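Local atomic coordinates of Sys-1 protein (Caenorhabditis elegans, PDB entry 3C2G), a protein that acts as a beta-catenin in Wnt asymmetry signalling, binding the TCF factor POP-1 directly and activating or repressing target genes. Residues Arg23-Met26 against Ala27-Arg31; Ser72-Ala75 against Gln76-Asn80. All coordinates share one frame; numbering follows the deposited sequence.

Interaction 1 (Arg23-Met26 against Ala27-Arg31); sequences RLHM and AKTIR
Arg23-Met26 and Ala27-Arg31 are successive turns of one alpha-helix, joined by i to i+4 hydrogen bonds: Ala27 N to Arg23 O, Lys28 N to Leu24 O, Thr29 N to His25 O and Ile30 N to Met26 O, the last 2.9 Å long and nearly straight at 175°. His25 O takes a second donor, the hydroxyl Thr29 OG1, at 2.7 Å. OG1 stands 37° out of the His25 carbonyl plane, on the face opposite Thr29 N, so two donors grip one acceptor. The torsion that turns OG1 back along the helix is chi1 of -59°, which sets it anti to the carbonyl carbon. OG1 also lies over one face of the His25 imidazole, 3.7 Å from CD2. A valine at Thr29, having no hydroxyl, would probably leave His25 O with the backbone N-H as its one donor from this turn. Lys28, with an extended chain suited to an exposed flank, lays CG 3.6 Å from Leu24 O. Small or apolar residues fit the buried sides of helix 20-37: Met26 (selenomethionine) and Ile30 pack on Ala10 of helix 3-13, while Ala27 meets Leu77 of helix 71-90.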
loop_
_atom_site.group_PDB
_atom_site.type_symbol
_atom_site.label_atom_id
_atom_site.label_comp_id
_atom_site.label_asym_id
_atom_site.label_seq_id
_atom_site.Cartn_x
_atom_site.Cartn_y
_atom_site.Cartn_z
ATOM N N ARG A 23 40.223 -26.877 -23.271
ATOM C CA ARG A 23 39.518 -25.736 -22.689
ATOM C C ARG A 23 38.709 -26.118 -21.459
ATOM O O ARG A 23 38.695 -25.387 -20.470
ATOM C CB ARG A 23 38.630 -25.060 -23.727
ATOM C CG ARG A 23 39.420 -24.399 -24.823
ATOM C CD ARG A 23 38.661 -23.306 -25.491
ATOM N NE ARG A 23 39.593 -22.269 -25.905
ATOM C CZ ARG A 23 39.256 -21.015 -26.184
ATOM N NH1 ARG A 23 37.986 -20.623 -26.092
ATOM N NH2 ARG A 23 40.198 -20.153 -26.549
ATOM N N LEU A 24 38.060 -27.274 -21.525
ATOM C CA LEU A 24 37.326 -27.822 -20.400
ATOM C C LEU A 24 38.256 -28.106 -19.225
ATOM O O LEU A 24 37.965 -27.713 -18.090
ATOM C CB LEU A 24 36.578 -29.092 -20.824
ATOM C CG LEU A 24 35.758 -29.876 -19.795
ATOM C CD1 LEU A 24 34.692 -29.015 -19.119
ATOM C CD2 LEU A 24 35.122 -31.077 -20.472
ATOM N N HIS A 25 39.375 -28.779 -19.509
ATOM C CA HIS A 25 40.372 -29.088 -18.490
ATOM C C HIS A 25 40.887 -27.811 -17.828
ATOM O O HIS A 25 41.015 -27.750 -16.604
ATOM C CB HIS A 25 41.536 -29.901 -19.083
ATOM C CG HIS A 25 42.586 -30.273 -18.077
ATOM N ND1 HIS A 25 42.489 -31.391 -17.276
ATOM C CD2 HIS A 25 43.745 -29.662 -17.730
ATOM C CE1 HIS A 25 43.545 -31.457 -16.484
ATOM N NE2 HIS A 25 44.322 -30.418 -16.738
HETATM N N MSE A 26 41.168 -26.798 -18.645
HETATM C CA MSE A 26 41.662 -25.513 -18.156
HETATM C C MSE A 26 40.636 -24.821 -17.254
HETATM O O MSE A 26 40.996 -24.243 -16.229
HETATM C CB MSE A 26 42.073 -24.607 -19.324
HETATM C CG MSE A 26 43.373 -25.023 -20.028
HETATM SE SE MSE A 26 43.925 -23.870 -21.551
HETATM C CE MSE A 26 42.513 -24.268 -22.828
ATOM N N ALA A 27 39.358 -24.910 -17.623
ATOM C CA ALA A 27 38.279 -24.345 -16.806
ATOM C C ALA A 27 38.165 -25.000 -15.420
ATOM O O ALA A 27 38.149 -24.299 -14.409
ATOM C CB ALA A 27 36.949 -24.386 -17.558
ATOM N N LYS A 28 38.121 -26.334 -15.374
ATOM C CA LYS A 28 38.145 -27.071 -14.100
ATOM C C LYS A 28 39.327 -26.645 -13.240
ATOM O O LYS A 28 39.183 -26.407 -12.037
ATOM C CB LYS A 28 38.219 -28.580 -14.327
ATOM C CG LYS A 28 36.988 -29.198 -14.978
ATOM C CD LYS A 28 37.181 -30.701 -15.194
ATOM C CE LYS A 28 35.932 -31.349 -15.793
ATOM N NZ LYS A 28 36.170 -32.777 -16.193
ATOM N N THR A 29 40.489 -26.541 -13.879
ATOM C CA THR A 29 41.730 -26.152 -13.226
ATOM C C THR A 29 41.598 -24.789 -12.552
ATOM O O THR A 29 41.816 -24.669 -11.342
ATOM C CB THR A 29 42.902 -26.169 -14.243
ATOM O OG1 THR A 29 43.030 -27.489 -14.793
ATOM C CG2 THR A 29 44.212 -25.761 -13.592
ATOM N N ILE A 30 41.220 -23.777 -13.332
ATOM C CA ILE A 30 40.992 -22.427 -12.802
ATOM C C ILE A 30 39.944 -22.413 -11.676
ATOM O O ILE A 30 40.123 -21.733 -10.670
ATOM C CB ILE A 30 40.612 -21.430 -13.922
ATOM C CG1 ILE A 30 41.791 -21.246 -14.887
ATOM C CG2 ILE A 30 40.172 -20.073 -13.333
ATOM C CD1 ILE A 30 41.429 -20.615 -16.230
ATOM N N ARG A 31 38.868 -23.179 -11.838
ATOM C CA ARG A 31 37.830 -23.256 -10.811
ATOM C C ARG A 31 38.388 -23.860 -9.532
ATOM O O ARG A 31 38.185 -23.331 -8.438
ATOM C CB ARG A 31 36.632 -24.063 -11.313
ATOM C CG ARG A 31 35.469 -24.118 -10.339
ATOM C CD ARG A 31 34.363 -25.036 -10.845
ATOM N NE ARG A 31 33.364 -25.261 -9.805
ATOM C CZ ARG A 31 33.259 -26.367 -9.075
ATOM N NH1 ARG A 31 34.086 -27.393 -9.268
ATOM N NH2 ARG A 31 32.313 -26.448 -8.150
#

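Interaction 2 (Ser72-Ala75 against Gln76-Asn80)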
loop_
_atom_site.group_PDB
_atom_site.type_symbol
_atom_site.label_atom_id
_atom_site.label_comp_id
_atom_site.label_asym_id
_atom_site.label_seq_id
_atom_site.Cartn_x
_atom_site.Cartn_y
_atom_site.Cartn_z
ATOM N N SER A 72 26.099 -31.784 -23.802
ATOM C CA SER A 72 26.781 -32.318 -22.615
ATOM C C SER A 72 28.088 -31.583 -22.389
ATOM O O SER A 72 28.452 -31.268 -21.255
ATOM C CB SER A 72 27.085 -33.815 -22.776
ATOM O OG SER A 72 26.349 -34.384 -23.851
ATOM N N TYR A 73 28.798 -31.328 -23.482
ATOM C CA TYR A 73 30.074 -30.643 -23.404
ATOM C C TYR A 73 29.886 -29.210 -22.902
ATOM O O TYR A 73 30.515 -28.798 -21.930
ATOM C CB TYR A 73 30.812 -30.650 -24.755
ATOM C CG TYR A 73 31.990 -29.711 -24.726
ATOM C CD1 TYR A 73 33.186 -30.089 -24.117
ATOM C CD2 TYR A 73 31.885 -28.419 -25.240
ATOM C CE1 TYR A 73 34.260 -29.219 -24.049
ATOM C CE2 TYR A 73 32.950 -27.536 -25.175
ATOM C CZ TYR A 73 34.137 -27.945 -24.582
ATOM O OH TYR A 73 35.189 -27.072 -24.512
ATOM N N TYR A 74 29.015 -28.464 -23.571
ATOM C CA TYR A 74 28.798 -27.068 -23.232
ATOM C C TYR A 74 28.269 -26.871 -21.810
ATOM O O TYR A 74 28.686 -25.939 -21.121
ATOM C CB TYR A 74 27.865 -26.406 -24.243
ATOM C CG TYR A 74 28.496 -26.062 -25.571
ATOM C CD1 TYR A 74 29.528 -25.120 -25.661
ATOM C CD2 TYR A 74 28.036 -26.649 -26.749
ATOM C CE1 TYR A 74 30.098 -24.781 -26.895
ATOM C CE2 TYR A 74 28.594 -26.320 -27.991
ATOM C CZ TYR A 74 29.627 -25.387 -28.054
ATOM O OH TYR A 74 30.177 -25.069 -29.281
ATOM N N ALA A 75 27.374 -27.750 -21.364
ATOM C CA ALA A 75 26.858 -27.677 -19.989
ATOM C C ALA A 75 27.968 -27.846 -18.969
ATOM O O ALA A 75 27.970 -27.192 -17.922
ATOM C CB ALA A 75 25.775 -28.706 -19.756
ATOM N N GLN A 76 28.921 -28.718 -19.279
ATOM C CA GLN A 76 30.014 -28.977 -18.355
ATOM C C GLN A 76 31.021 -27.822 -18.300
ATOM O O GLN A 76 31.457 -27.414 -17.219
ATOM C CB GLN A 76 30.693 -30.308 -18.678
ATOM C CG GLN A 76 31.392 -30.907 -17.471
ATOM C CD GLN A 76 32.075 -32.220 -17.764
ATOM O OE1 GLN A 76 31.630 -33.004 -18.616
ATOM N NE2 GLN A 76 33.170 -32.471 -17.060
ATOM N N LEU A 77 31.369 -27.287 -19.462
ATOM C CA LEU A 77 32.264 -26.139 -19.542
ATOM C C LEU A 77 31.646 -24.951 -18.826
ATOM O O LEU A 77 32.236 -24.419 -17.878
ATOM C CB LEU A 77 32.579 -25.797 -21.007
ATOM C CG LEU A 77 33.389 -24.534 -21.313
ATOM C CD1 LEU A 77 34.814 -24.643 -20.813
ATOM C CD2 LEU A 77 33.374 -24.271 -22.801
ATOM N N TRP A 78 30.441 -24.571 -19.264
ATOM C CA TRP A 78 29.710 -23.428 -18.693
ATOM C C TRP A 78 29.402 -23.574 -17.201
ATOM O O TRP A 78 29.471 -22.595 -16.452
ATOM C CB TRP A 78 28.434 -23.137 -19.485
ATOM C CG TRP A 78 28.684 -22.860 -20.958
ATOM C CD1 TRP A 78 29.884 -22.527 -21.550
ATOM C CD2 TRP A 78 27.712 -22.859 -22.010
ATOM N NE1 TRP A 78 29.709 -22.333 -22.902
ATOM C CE2 TRP A 78 28.389 -22.521 -23.211
ATOM C CE3 TRP A 78 26.337 -23.106 -22.057
ATOM C CZ2 TRP A 78 27.738 -22.441 -24.441
ATOM C CZ3 TRP A 78 25.682 -23.024 -23.287
ATOM C CH2 TRP A 78 26.385 -22.689 -24.463
ATOM N N TYR A 79 29.097 -24.787 -16.749
ATOM C CA TYR A 79 28.840 -24.967 -15.330
ATOM C C TYR A 79 30.044 -24.526 -14.516
ATOM O O TYR A 79 29.885 -23.923 -13.454
ATOM C CB TYR A 79 28.460 -26.404 -14.983
ATOM C CG TYR A 79 28.138 -26.577 -13.515
ATOM C CD1 TYR A 79 26.846 -26.343 -13.034
ATOM C CD2 TYR A 79 29.127 -26.951 -12.600
ATOM C CE1 TYR A 79 26.546 -26.483 -11.677
ATOM C CE2 TYR A 79 28.832 -27.097 -11.235
ATOM C CZ TYR A 79 27.538 -26.864 -10.789
ATOM O OH TYR A 79 27.228 -27.016 -9.451
ATOM N N ASN A 80 31.244 -24.831 -15.017
ATOM C CA ASN A 80 32.488 -24.460 -14.340
ATOM C C ASN A 80 32.718 -22.955 -14.337
ATOM O O ASN A 80 32.978 -22.360 -13.289
ATOM C CB ASN A 80 33.681 -25.172 -14.984
ATOM C CG ASN A 80 33.836 -26.608 -14.513
ATOM O OD1 ASN A 80 34.722 -26.905 -13.725
ATOM N ND2 ASN A 80 32.973 -27.498 -14.989
#
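Tyr74 and Trp78, one turn apart on the same helix, set their aromatic side chains across each other at a slant, with the phenol plane and the six-membered ring of the indole inclined by 35° and their centroids 5.1 Å apart. Neither a parallel stack nor a T-shape results. Tyr74 CD1 makes the closest ring contact, 3.4 Å from Trp78 CZ2, and Tyr74 CB sits squarely over the indole face, 3.9 Å from the centroid of the six-membered ring, in a CH-pi contact. Both side chains hold CG anti to their own carbonyl carbon (chi1 -76° in Tyr74, -57° in Trp78), which swings the indole back over the preceding turn, with Tyr74 O over one of its faces. That carbonyl also accepts the backbone N-H of Trp78. A broad, flat indole suits this place because it can cover a turn of backbone and still leave NE1 to bond Gly61 O, at the end of helix 47-62.

Such aromatic and aliphatic side chains, spaced three or four residues apart, make the packing faces of the helices in an armadillo domain, the all-helical superhelix of beta-catenins. Here Trp78 also touches Cys136 of helix 134-150. Tyr73 and Leu77 behave differently: they run alongside each other and point the same way, both with CG anti to the backbone N. Leu77 CD2 lies 3.8 Å from Tyr73 OH and 4.1 Å from Tyr73 CE2. Leu77 CD2 thus packs beside the hydroxyl end of the ring, while the hydroxyl itself is bonded to Pro20 O. Further along, Asn80 turns its side chain back on the helix, ND2 donating to Gln76 O at 2.7 Å, so that the buried amide has a backbone acceptor for its ND2.

How the interactions relate
From the N terminus, interaction 1 comes first, within helix 20-37, and interaction 2 follows within helix 71-90. Each spans neighbouring turns of a single helix, so neither closes a long loop, and being in series they neither nest nor cross. The chain passes through helix 47-62 between them, yet their centres are about 11 Å apart because the two helices pack together near the N-terminal end of the domain. Lys28 CA comes within 3.4 Å of Asn80 OD1, Arg31 CD approaches the same oxygen, and Leu24 CD1 reaches the backbone of Leu77. Away from this shared side, Thr29 and Ile30 meet helix 3-13, and Trp78 and Tyr79 meet helix 134-150.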